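Local coordinates for phosphoethanolamine N-methyltransferase 1 (PDB 4KRG), which catalyses the S-adenosylmethionine-dependent N-methylation of phosphoethanolamine, a step in nematode phosphocholine biosynthesis, at residues A[274-288]-A[309-321]. Sequence-based numbering, arbitrary orientation.
Sequences EKYSWTDKIFSNAID and FLHVNSHLLAEKF. With BOG (octyl beta-D-glucopyranoside), chain F.
Asp280 and Asn313 offer a worked example of how a carboxylate and a helix-capping amide can join two chain segments. From its backbone, Asp280 sets CB 4.0 Å from CD2 of Leu316. With CG anti to the carbonyl carbon (chi1 -64°), the carboxylate turns toward 309-321, and CG (3.6 Å) and OD2 (3.5 Å) of Asp280 also lie against Leu316 CD2. OD1 packs tightly against the CB of Asn313 and accepts from a water that in turn accepts from Asn313 N and donates to Thr279 OG1. OD2 is gripped twice, from opposite faces of its plane: Asn313 ND2 donates on the syn side over 3.1 Å, and Ser277 N reaches it from well above the plane. With ND2 giving to Asp280 and to a water held by Lys275 O, and OD1 accepting from Leu316 N at the N-cap of helix 314-321, both ends of the amide are committed.

Toward the other end, His311 NE2 donates to the syn lone pair of Glu274 OE2 at 2.8 Å, ring and carboxylate lying only 11° from coplanar. The carbonyl oxygen of His311 accepts a short bond of 2.6 Å from Thr279 OG1, almost in line with C=O. Apolar packing completes the contact: Leu310 CD1 meets Trp278 CZ2, and Ile287 CG2 approaches Phe321 CE2 at 3.5 Å. An octyl glucoside tail touches Phe283 CB, Leu316 CD2 and Phe321 CE2.

The ligand-bound methyltransferase site belongs to the N-terminal half; here, in the C-terminal half, helix 434-448 packs against Glu274, Trp278 and Ile282, strand 400-408 meets Thr279 and Phe283, and strand 297-302 backs His311 and Val312.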
ATOM      1  N   GLU A 274     -15.217  -3.640  14.560  1.00 22.79           N
ATOM      2  CA  GLU A 274     -15.208  -5.099  14.482  1.00 23.64           C
ATOM      3  C   GLU A 274     -14.427  -5.707  15.641  1.00 25.11           C
ATOM      4  O   GLU A 274     -13.198  -5.591  15.704  1.00 23.15           O
ATOM      5  CB  GLU A 274     -14.637  -5.601  13.149  1.00 22.18           C
ATOM      6  CG  GLU A 274     -14.949  -7.074  12.908  1.00 24.63           C
ATOM      7  CD  GLU A 274     -14.166  -7.712  11.775  1.00 24.75           C
ATOM      8  OE1 GLU A 274     -12.959  -7.411  11.628  1.00 24.81           O
ATOM      9  OE2 GLU A 274     -14.760  -8.541  11.045  1.00 25.40           O
ATOM     10  N   LYS A 275     -15.146  -6.349  16.556  1.00 17.81           N
ATOM     11  CA  LYS A 275     -14.537  -6.945  17.744  1.00 19.74           C
ATOM     12  C   LYS A 275     -13.917  -8.323  17.500  1.00 21.22           C
ATOM     13  O   LYS A 275     -13.092  -8.783  18.289  1.00 20.07           O
ATOM     14  CB  LYS A 275     -15.566  -7.059  18.865  1.00 21.22           C
ATOM     15  CG  LYS A 275     -16.156  -5.741  19.312  1.00 23.00           C
ATOM     16  CD  LYS A 275     -17.094  -5.948  20.498  1.00 26.73           C
ATOM     17  CE  LYS A 275     -18.264  -6.849  20.131  1.00 29.13           C
ATOM     18  NZ  LYS A 275     -19.356  -6.804  21.146  1.00 32.35           N
ATOM     19  N   TYR A 276     -14.333  -8.975  16.417  1.00 19.22           N
ATOM     20  CA  TYR A 276     -13.850 -10.303  16.040  1.00 17.45           C
ATOM     21  C   TYR A 276     -14.430 -10.609  14.666  1.00 19.01           C
ATOM     22  O   TYR A 276     -15.307  -9.887  14.207  1.00 21.20           O
ATOM     23  CB  TYR A 276     -14.294 -11.356  17.058  1.00 18.17           C
ATOM     24  CG  TYR A 276     -15.783 -11.404  17.261  1.00 18.69           C
ATOM     25  CD1 TYR A 276     -16.582 -12.220  16.473  1.00 19.49           C
ATOM     26  CD2 TYR A 276     -16.398 -10.621  18.230  1.00 18.48           C
ATOM     27  CE1 TYR A 276     -17.944 -12.257  16.641  1.00 19.70           C
ATOM     28  CE2 TYR A 276     -17.766 -10.651  18.408  1.00 19.50           C
ATOM     29  CZ  TYR A 276     -18.534 -11.471  17.612  1.00 20.31           C
ATOM     30  OH  TYR A 276     -19.894 -11.510  17.773  1.00 20.70           O
ATOM     31  N   SER A 277     -13.961 -11.666  14.009  1.00 19.89           N
ATOM     32  CA  SER A 277     -14.518 -12.053  12.709  1.00 21.05           C
ATOM     33  C   SER A 277     -15.478 -13.215  12.906  1.00 20.13           C
ATOM     34  O   SER A 277     -15.258 -14.051  13.780  1.00 20.30           O
ATOM     35  CB  SER A 277     -13.403 -12.446  11.735  1.00 22.39           C
ATOM     36  OG  SER A 277     -13.937 -12.886  10.494  1.00 27.03           O
ATOM     37  N   TRP A 278     -16.543 -13.288  12.112  1.00 19.08           N
ATOM     38  CA  TRP A 278     -17.463 -14.407  12.282  1.00 19.24           C
ATOM     39  C   TRP A 278     -16.793 -15.723  11.949  1.00 15.31           C
ATOM     40  O   TRP A 278     -17.216 -16.772  12.413  1.00 15.72           O
ATOM     41  CB  TRP A 278     -18.770 -14.235  11.499  1.00 18.38           C
ATOM     42  CG  TRP A 278     -18.732 -14.367   9.997  1.00 16.25           C
ATOM     43  CD1 TRP A 278     -18.785 -13.349   9.096  1.00 17.13           C
ATOM     44  CD2 TRP A 278     -18.730 -15.583   9.235  1.00 15.91           C
ATOM     45  NE1 TRP A 278     -18.788 -13.848   7.817  1.00 19.89           N
ATOM     46  CE2 TRP A 278     -18.757 -15.215   7.870  1.00 20.15           C
ATOM     47  CE3 TRP A 278     -18.695 -16.940   9.561  1.00 16.17           C
ATOM     48  CZ2 TRP A 278     -18.742 -16.157   6.841  1.00 19.51           C
ATOM     49  CZ3 TRP A 278     -18.681 -17.873   8.540  1.00 18.93           C
ATOM     50  CH2 TRP A 278     -18.707 -17.477   7.196  1.00 18.42           C
ATOM     51  N   THR A 279     -15.722 -15.649  11.169  1.00 14.86           N
ATOM     52  CA  THR A 279     -15.028 -16.845  10.718  1.00 15.21           C
ATOM     53  C   THR A 279     -14.117 -17.427  11.795  1.00 14.83           C
ATOM     54  O   THR A 279     -13.605 -18.531  11.636  1.00 14.99           O
ATOM     55  CB  THR A 279     -14.196 -16.556   9.459  1.00 17.34           C
ATOM     56  OG1 THR A 279     -13.213 -15.567   9.771  1.00 16.92           O
ATOM     57  CG2 THR A 279     -15.074 -16.036   8.341  1.00 16.14           C
ATOM     58  N   ASP A 280     -13.902 -16.680  12.878  1.00 14.87           N
ATOM     59  CA  ASP A 280     -13.046 -17.140  13.972  1.00 14.75           C
ATOM     60  C   ASP A 280     -13.470 -18.511  14.471  1.00 16.99           C
ATOM     61  O   ASP A 280     -12.648 -19.425  14.572  1.00 19.43           O
ATOM     62  CB  ASP A 280     -13.093 -16.176  15.165  1.00 16.22           C
ATOM     63  CG  ASP A 280     -12.537 -14.808  14.841  1.00 16.75           C
ATOM     64  OD1 ASP A 280     -11.998 -14.627  13.739  1.00 16.07           O
ATOM     65  OD2 ASP A 280     -12.635 -13.914  15.706  1.00 19.21           O
ATOM     66  N   LYS A 281     -14.758 -18.633  14.783  1.00 16.16           N
ATOM     67  CA  LYS A 281     -15.332 -19.865  15.311  1.00 21.92           C
ATOM     68  C   LYS A 281     -15.153 -21.025  14.333  1.00 24.08           C
ATOM     69  O   LYS A 281     -14.917 -22.160  14.744  1.00 26.69           O
ATOM     70  CB  LYS A 281     -16.816 -19.666  15.634  1.00 24.21           C
ATOM     71  CG  LYS A 281     -17.550 -20.931  16.083  1.00 32.00           C
ATOM     72  CD  LYS A 281     -17.364 -21.192  17.580  1.00 37.37           C
ATOM     73  CE  LYS A 281     -17.641 -22.643  17.969  1.00 37.62           C
ATOM     74  NZ  LYS A 281     -19.047 -23.061  17.728  1.00 38.74           N
ATOM     75  N   ILE A 282     -15.251 -20.729  13.040  1.00 21.54           N
ATOM     76  CA  ILE A 282     -15.094 -21.743  11.997  1.00 20.55           C
ATOM     77  C   ILE A 282     -13.648 -22.204  11.860  1.00 18.00           C
ATOM     78  O   ILE A 282     -13.366 -23.398  11.862  1.00 20.81           O
ATOM     79  CB  ILE A 282     -15.557 -21.212  10.631  1.00 20.73           C
ATOM     80  CG1 ILE A 282     -17.003 -20.710  10.706  1.00 21.04           C
ATOM     81  CG2 ILE A 282     -15.388 -22.274   9.567  1.00 21.74           C
ATOM     82  CD1 ILE A 282     -17.981 -21.727  11.205  1.00 23.92           C
ATOM     83  N   PHE A 283     -12.737 -21.246  11.741  1.00 18.46           N
ATOM     84  CA  PHE A 283     -11.314 -21.536  11.599  1.00 18.55           C
ATOM     85  C   PHE A 283     -10.737 -22.191  12.848  1.00 22.63           C
ATOM     86  O   PHE A 283      -9.684 -22.823  12.794  1.00 25.53           O
ATOM     87  CB  PHE A 283     -10.530 -20.253  11.298  1.00 18.31           C
ATOM     88  CG  PHE A 283     -10.553 -19.833   9.843  1.00 15.47           C
ATOM     89  CD1 PHE A 283     -10.005 -20.646   8.854  1.00 17.22           C
ATOM     90  CD2 PHE A 283     -11.079 -18.601   9.470  1.00 14.29           C
ATOM     91  CE1 PHE A 283     -10.010 -20.255   7.522  1.00 16.68           C
ATOM     92  CE2 PHE A 283     -11.087 -18.205   8.140  1.00 17.50           C
ATOM     93  CZ  PHE A 283     -10.546 -19.034   7.165  1.00 16.62           C
ATOM     94  N   SER A 284     -11.420 -22.026  13.975  1.00 19.94           N
ATOM     95  CA  SER A 284     -10.954 -22.588  15.240  1.00 24.96           C
ATOM     96  C   SER A 284     -10.869 -24.113  15.199  1.00 26.45           C
ATOM     97  O   SER A 284     -10.063 -24.717  15.908  1.00 29.88           O
ATOM     98  CB  SER A 284     -11.849 -22.141  16.395  1.00 27.53           C
ATOM     99  OG  SER A 284     -13.085 -22.826  16.372  1.00 33.67           O
ATOM    100  N   ASN A 285     -11.685 -24.740  14.362  1.00 26.75           N
ATOM    101  CA  ASN A 285     -11.676 -26.197  14.280  1.00 30.53           C
ATOM    102  C   ASN A 285     -10.825 -26.766  13.144  1.00 30.73           C
ATOM    103  O   ASN A 285     -10.920 -27.956  12.844  1.00 33.68           O
ATOM    104  CB  ASN A 285     -13.098 -26.755  14.201  1.00 35.65           C
ATOM    105  CG  ASN A 285     -13.244 -28.075  14.941  1.00 42.51           C
ATOM    106  OD1 ASN A 285     -12.822 -28.206  16.093  1.00 45.04           O
ATOM    107  ND2 ASN A 285     -13.828 -29.066  14.276  1.00 44.62           N
ATOM    108  N   ALA A 286      -9.990 -25.928  12.526  1.00 25.93           N
ATOM    109  CA  ALA A 286      -9.118 -26.378  11.437  1.00 23.79           C
ATOM    110  C   ALA A 286      -7.686 -25.876  11.565  1.00 25.81           C
ATOM    111  O   ALA A 286      -6.768 -26.429  10.960  1.00 26.97           O
ATOM    112  CB  ALA A 286      -9.687 -25.983  10.092  1.00 21.66           C
ATOM    113  N   ILE A 287      -7.495 -24.816  12.338  1.00 26.33           N
ATOM    114  CA  ILE A 287      -6.153 -24.303  12.561  1.00 25.70           C
ATOM    115  C   ILE A 287      -5.669 -24.683  13.957  1.00 26.25           C
ATOM    116  O   ILE A 287      -6.329 -24.395  14.958  1.00 26.43           O
ATOM    117  CB  ILE A 287      -6.077 -22.774  12.384  1.00 26.38           C
ATOM    118  CG1 ILE A 287      -6.578 -22.363  10.999  1.00 25.22           C
ATOM    119  CG2 ILE A 287      -4.652 -22.290  12.601  1.00 25.94           C
ATOM    120  CD1 ILE A 287      -6.782 -20.862  10.856  1.00 24.45           C
ATOM    121  N   ASP A 288      -4.522 -25.352  14.010  1.00 26.11           N
ATOM    122  CA  ASP A 288      -3.893 -25.736  15.265  1.00 23.60           C
ATOM    123  C   ASP A 288      -2.416 -25.402  15.163  1.00 22.95           C
ATOM    124  O   ASP A 288      -1.989 -24.842  14.158  1.00 22.44           O
ATOM    125  CB  ASP A 288      -4.103 -27.227  15.534  1.00 27.68           C
ATOM    126  CG  ASP A 288      -3.809 -28.093  14.320  1.00 30.87           C
ATOM    127  OD1 ASP A 288      -2.823 -27.821  13.613  1.00 31.33           O
ATOM    128  OD2 ASP A 288      -4.568 -29.052  14.068  1.00 34.15           O
ATOM    129  N   PHE A 309     -17.341  -8.793   5.160  1.00 17.46           N
ATOM    130  CA  PHE A 309     -17.134  -9.413   6.463  1.00 17.16           C
ATOM    131  C   PHE A 309     -16.512 -10.802   6.380  1.00 16.10           C
ATOM    132  O   PHE A 309     -16.176 -11.401   7.405  1.00 16.51           O
ATOM    133  CB  PHE A 309     -18.458  -9.459   7.229  1.00 16.47           C
ATOM    134  CG  PHE A 309     -19.143  -8.126   7.304  1.00 17.81           C
ATOM    135  CD1 PHE A 309     -18.497  -7.037   7.867  1.00 17.15           C
ATOM    136  CD2 PHE A 309     -20.419  -7.952   6.794  1.00 19.12           C
ATOM    137  CE1 PHE A 309     -19.112  -5.801   7.926  1.00 16.60           C
ATOM    138  CE2 PHE A 309     -21.039  -6.724   6.857  1.00 18.71           C
ATOM    139  CZ  PHE A 309     -20.383  -5.642   7.425  1.00 19.87           C
ATOM    140  N   LEU A 310     -16.367 -11.314   5.163  1.00 15.42           N
ATOM    141  CA  LEU A 310     -15.727 -12.611   4.964  1.00 16.70           C
ATOM    142  C   LEU A 310     -14.213 -12.420   4.875  1.00 16.36           C
ATOM    143  O   LEU A 310     -13.681 -12.028   3.835  1.00 13.69           O
ATOM    144  CB  LEU A 310     -16.262 -13.299   3.704  1.00 18.60           C
ATOM    145  CG  LEU A 310     -15.730 -14.699   3.379  1.00 19.29           C
ATOM    146  CD1 LEU A 310     -15.875 -15.618   4.582  1.00 17.53           C
ATOM    147  CD2 LEU A 310     -16.465 -15.280   2.189  1.00 17.92           C
ATOM    148  N   HIS A 311     -13.532 -12.682   5.984  1.00 16.71           N
ATOM    149  CA  HIS A 311     -12.082 -12.558   6.046  1.00 15.65           C
ATOM    150  C   HIS A 311     -11.530 -13.309   7.252  1.00 16.48           C
ATOM    151  O   HIS A 311     -12.273 -13.943   7.995  1.00 18.15           O
ATOM    152  CB  HIS A 311     -11.655 -11.083   6.081  1.00 18.02           C
ATOM    153  CG  HIS A 311     -11.999 -10.378   7.358  1.00 20.07           C
ATOM    154  ND1 HIS A 311     -11.166  -9.448   7.942  1.00 21.81           N
ATOM    155  CD2 HIS A 311     -13.087 -10.460   8.159  1.00 20.12           C
ATOM    156  CE1 HIS A 311     -11.725  -8.988   9.045  1.00 23.71           C
ATOM    157  NE2 HIS A 311     -12.892  -9.589   9.202  1.00 22.41           N
ATOM    158  N   VAL A 312     -10.216 -13.224   7.426  1.00 16.86           N
ATOM    159  CA  VAL A 312      -9.494 -13.918   8.480  1.00 17.30           C
ATOM    160  C   VAL A 312      -9.111 -12.900   9.538  1.00 15.13           C
ATOM    161  O   VAL A 312      -8.642 -11.810   9.207  1.00 15.27           O
ATOM    162  CB  VAL A 312      -8.198 -14.548   7.923  1.00 18.20           C
ATOM    163  CG1 VAL A 312      -7.344 -15.122   9.044  1.00 18.14           C
ATOM    164  CG2 VAL A 312      -8.514 -15.609   6.885  1.00 16.39           C
ATOM    165  N   ASN A 313      -9.321 -13.245  10.803  1.00 14.98           N
ATOM    166  CA  ASN A 313      -8.953 -12.362  11.902  1.00 14.91           C
ATOM    167  C   ASN A 313      -7.468 -12.535  12.192  1.00 15.22           C
ATOM    168  O   ASN A 313      -7.076 -13.298  13.079  1.00 14.90           O
ATOM    169  CB  ASN A 313      -9.789 -12.684  13.140  1.00 15.32           C
ATOM    170  CG  ASN A 313      -9.627 -11.666  14.240  1.00 16.35           C
ATOM    171  OD1 ASN A 313      -8.695 -10.858  14.228  1.00 15.73           O
ATOM    172  ND2 ASN A 313     -10.538 -11.700  15.209  1.00 18.56           N
ATOM    173  N   SER A 314      -6.651 -11.823  11.424  1.00 14.03           N
ATOM    174  CA  SER A 314      -5.206 -11.987  11.478  1.00 14.34           C
ATOM    175  C   SER A 314      -4.622 -11.583  12.827  1.00 16.10           C
ATOM    176  O   SER A 314      -3.595 -12.115  13.254  1.00 14.82           O
ATOM    177  CB  SER A 314      -4.541 -11.214  10.335  1.00 13.01           C
ATOM    178  OG  SER A 314      -4.804 -11.843   9.092  1.00 12.53           O
ATOM    179  N   HIS A 315      -5.274 -10.642  13.501  1.00 14.31           N
ATOM    180  CA  HIS A 315      -4.823 -10.258  14.825  1.00 14.40           C
ATOM    181  C   HIS A 315      -5.037 -11.387  15.817  1.00 15.94           C
ATOM    182  O   HIS A 315      -4.159 -11.678  16.621  1.00 15.44           O
ATOM    183  CB  HIS A 315      -5.475  -8.956  15.281  1.00 16.78           C
ATOM    184  CG  HIS A 315      -4.780  -7.738  14.756  1.00 16.24           C
ATOM    185  ND1 HIS A 315      -5.134  -7.129  13.574  1.00 16.32           N
ATOM    186  CD2 HIS A 315      -3.726  -7.040  15.242  1.00 16.79           C
ATOM    187  CE1 HIS A 315      -4.337  -6.100  13.356  1.00 17.40           C
ATOM    188  NE2 HIS A 315      -3.473  -6.021  14.353  1.00 18.73           N
ATOM    189  N   LEU A 316      -6.188 -12.042  15.741  1.00 16.83           N
ATOM    190  CA  LEU A 316      -6.452 -13.182  16.609  1.00 17.39           C
ATOM    191  C   LEU A 316      -5.525 -14.348  16.263  1.00 18.72           C
ATOM    192  O   LEU A 316      -5.062 -15.074  17.144  1.00 20.50           O
ATOM    193  CB  LEU A 316      -7.914 -13.609  16.502  1.00 16.91           C
ATOM    194  CG  LEU A 316      -8.293 -14.798  17.379  1.00 14.53           C
ATOM    195  CD1 LEU A 316      -8.163 -14.410  18.843  1.00 17.95           C
ATOM    196  CD2 LEU A 316      -9.696 -15.256  17.064  1.00 18.23           C
ATOM    197  N   LEU A 317      -5.249 -14.517  14.974  1.00 17.73           N
ATOM    198  CA  LEU A 317      -4.317 -15.537  14.533  1.00 16.51           C
ATOM    199  C   LEU A 317      -2.961 -15.329  15.197  1.00 16.39           C
ATOM    200  O   LEU A 317      -2.462 -16.212  15.876  1.00 18.57           O
ATOM    201  CB  LEU A 317      -4.174 -15.503  13.017  1.00 17.26           C
ATOM    202  CG  LEU A 317      -3.449 -16.699  12.410  1.00 19.64           C
ATOM    203  CD1 LEU A 317      -4.217 -17.963  12.697  1.00 22.18           C
ATOM    204  CD2 LEU A 317      -3.294 -16.513  10.909  1.00 21.42           C
ATOM    205  N   ALA A 318      -2.385 -14.145  15.017  1.00 16.37           N
ATOM    206  CA  ALA A 318      -1.100 -13.821  15.625  1.00 16.68           C
ATOM    207  C   ALA A 318      -1.111 -13.965  17.145  1.00 20.82           C
ATOM    208  O   ALA A 318      -0.125 -14.390  17.746  1.00 22.44           O
ATOM    209  CB  ALA A 318      -0.679 -12.424  15.242  1.00 15.46           C
ATOM    210  N   GLU A 319      -2.218 -13.592  17.775  1.00 18.05           N
ATOM    211  CA  GLU A 319      -2.305 -13.674  19.231  1.00 19.31           C
ATOM    212  C   GLU A 319      -2.323 -15.112  19.719  1.00 17.71           C
ATOM    213  O   GLU A 319      -1.534 -15.495  20.579  1.00 22.88           O
ATOM    214  CB  GLU A 319      -3.543 -12.948  19.760  1.00 19.58           C
ATOM    215  CG  GLU A 319      -3.671 -13.072  21.273  1.00 26.59           C
ATOM    216  CD  GLU A 319      -4.966 -12.516  21.819  1.00 34.85           C
ATOM    217  OE1 GLU A 319      -5.959 -12.456  21.063  1.00 35.39           O
ATOM    218  OE2 GLU A 319      -4.990 -12.145  23.012  1.00 39.76           O
ATOM    219  N   LYS A 320      -3.232 -15.908  19.164  1.00 16.74           N
ATOM    220  CA  LYS A 320      -3.454 -17.265  19.639  1.00 20.06           C
ATOM    221  C   LYS A 320      -2.328 -18.230  19.293  1.00 21.03           C
ATOM    222  O   LYS A 320      -2.080 -19.175  20.029  1.00 23.61           O
ATOM    223  CB  LYS A 320      -4.790 -17.802  19.119  1.00 21.64           C
ATOM    224  CG  LYS A 320      -6.011 -17.168  19.760  1.00 24.21           C
ATOM    225  CD  LYS A 320      -6.093 -17.488  21.251  1.00 28.16           C
ATOM    226  CE  LYS A 320      -7.352 -16.907  21.866  1.00 29.52           C
ATOM    227  NZ  LYS A 320      -7.283 -16.909  23.350  1.00 32.37           N
ATOM    228  N   PHE A 321      -1.647 -18.003  18.176  1.00 19.23           N
ATOM    229  CA  PHE A 321      -0.591 -18.925  17.776  1.00 21.97           C
ATOM    230  C   PHE A 321       0.816 -18.348  17.881  1.00 24.00           C
ATOM    231  O   PHE A 321       1.781 -18.983  17.462  1.00 26.73           O
ATOM    232  CB  PHE A 321      -0.871 -19.499  16.386  1.00 21.93           C
ATOM    233  CG  PHE A 321      -2.133 -20.315  16.328  1.00 23.37           C
ATOM    234  CD1 PHE A 321      -2.181 -21.581  16.901  1.00 23.75           C
ATOM    235  CD2 PHE A 321      -3.276 -19.811  15.727  1.00 22.24           C
ATOM    236  CE1 PHE A 321      -3.345 -22.332  16.863  1.00 23.34           C
ATOM    237  CE2 PHE A 321      -4.444 -20.556  15.688  1.00 25.22           C
ATOM    238  CZ  PHE A 321      -4.478 -21.818  16.256  1.00 24.80           C
TER
HETATM  239  C1  BOG F 504      -4.587 -21.835  20.621  1.00130.70           C
HETATM  240  O1  BOG F 504      -5.934 -21.504  20.695  1.00130.37           O
HETATM  241  C2  BOG F 504      -3.896 -21.430  21.910  1.00130.55           C
HETATM  242  O2  BOG F 504      -3.931 -20.012  22.019  1.00130.10           O
HETATM  243  C3  BOG F 504      -2.484 -21.904  21.976  1.00130.81           C
HETATM  244  O3  BOG F 504      -1.956 -21.600  23.300  1.00131.09           O
HETATM  245  C4  BOG F 504      -2.366 -23.370  21.716  1.00130.57           C
HETATM  246  O4  BOG F 504      -0.974 -23.746  21.622  1.00130.53           O
HETATM  247  C5  BOG F 504      -3.051 -23.773  20.420  1.00130.59           C
HETATM  248  O5  BOG F 504      -4.451 -23.299  20.351  1.00130.83           O
HETATM  249  C6  BOG F 504      -3.040 -25.236  20.323  1.00130.44           C
HETATM  250  O6  BOG F 504      -2.375 -25.603  19.148  1.00130.08           O
HETATM  251  C1' BOG F 504      -6.447 -20.930  19.488  1.00130.26           C
HETATM  252  C2' BOG F 504      -7.899 -20.409  19.702  1.00 45.02           C
HETATM  253  C3' BOG F 504      -8.567 -20.037  18.380  1.00 43.83           C
HETATM  254  C4' BOG F 504      -7.890 -19.221  17.465  1.00 42.56           C
HETATM  255  C5' BOG F 504      -8.100 -19.376  15.928  1.00 43.49           C
HETATM  256  C6' BOG F 504      -8.375 -18.030  15.240  1.00 43.78           C
HETATM  257  C7' BOG F 504      -8.478 -18.126  13.696  1.00 22.10           C
HETATM  258  C8' BOG F 504      -8.070 -16.859  13.020  1.00 22.80           C
HETATM  259  O   HOH W   1     -16.196 -11.043  10.088  1.00 16.06           O
HETATM  260  O   HOH W   2     -10.664 -10.606  18.029  1.00 18.13           O
HETATM  261  O   HOH W   3     -10.802 -15.472  11.466  1.00 16.60           O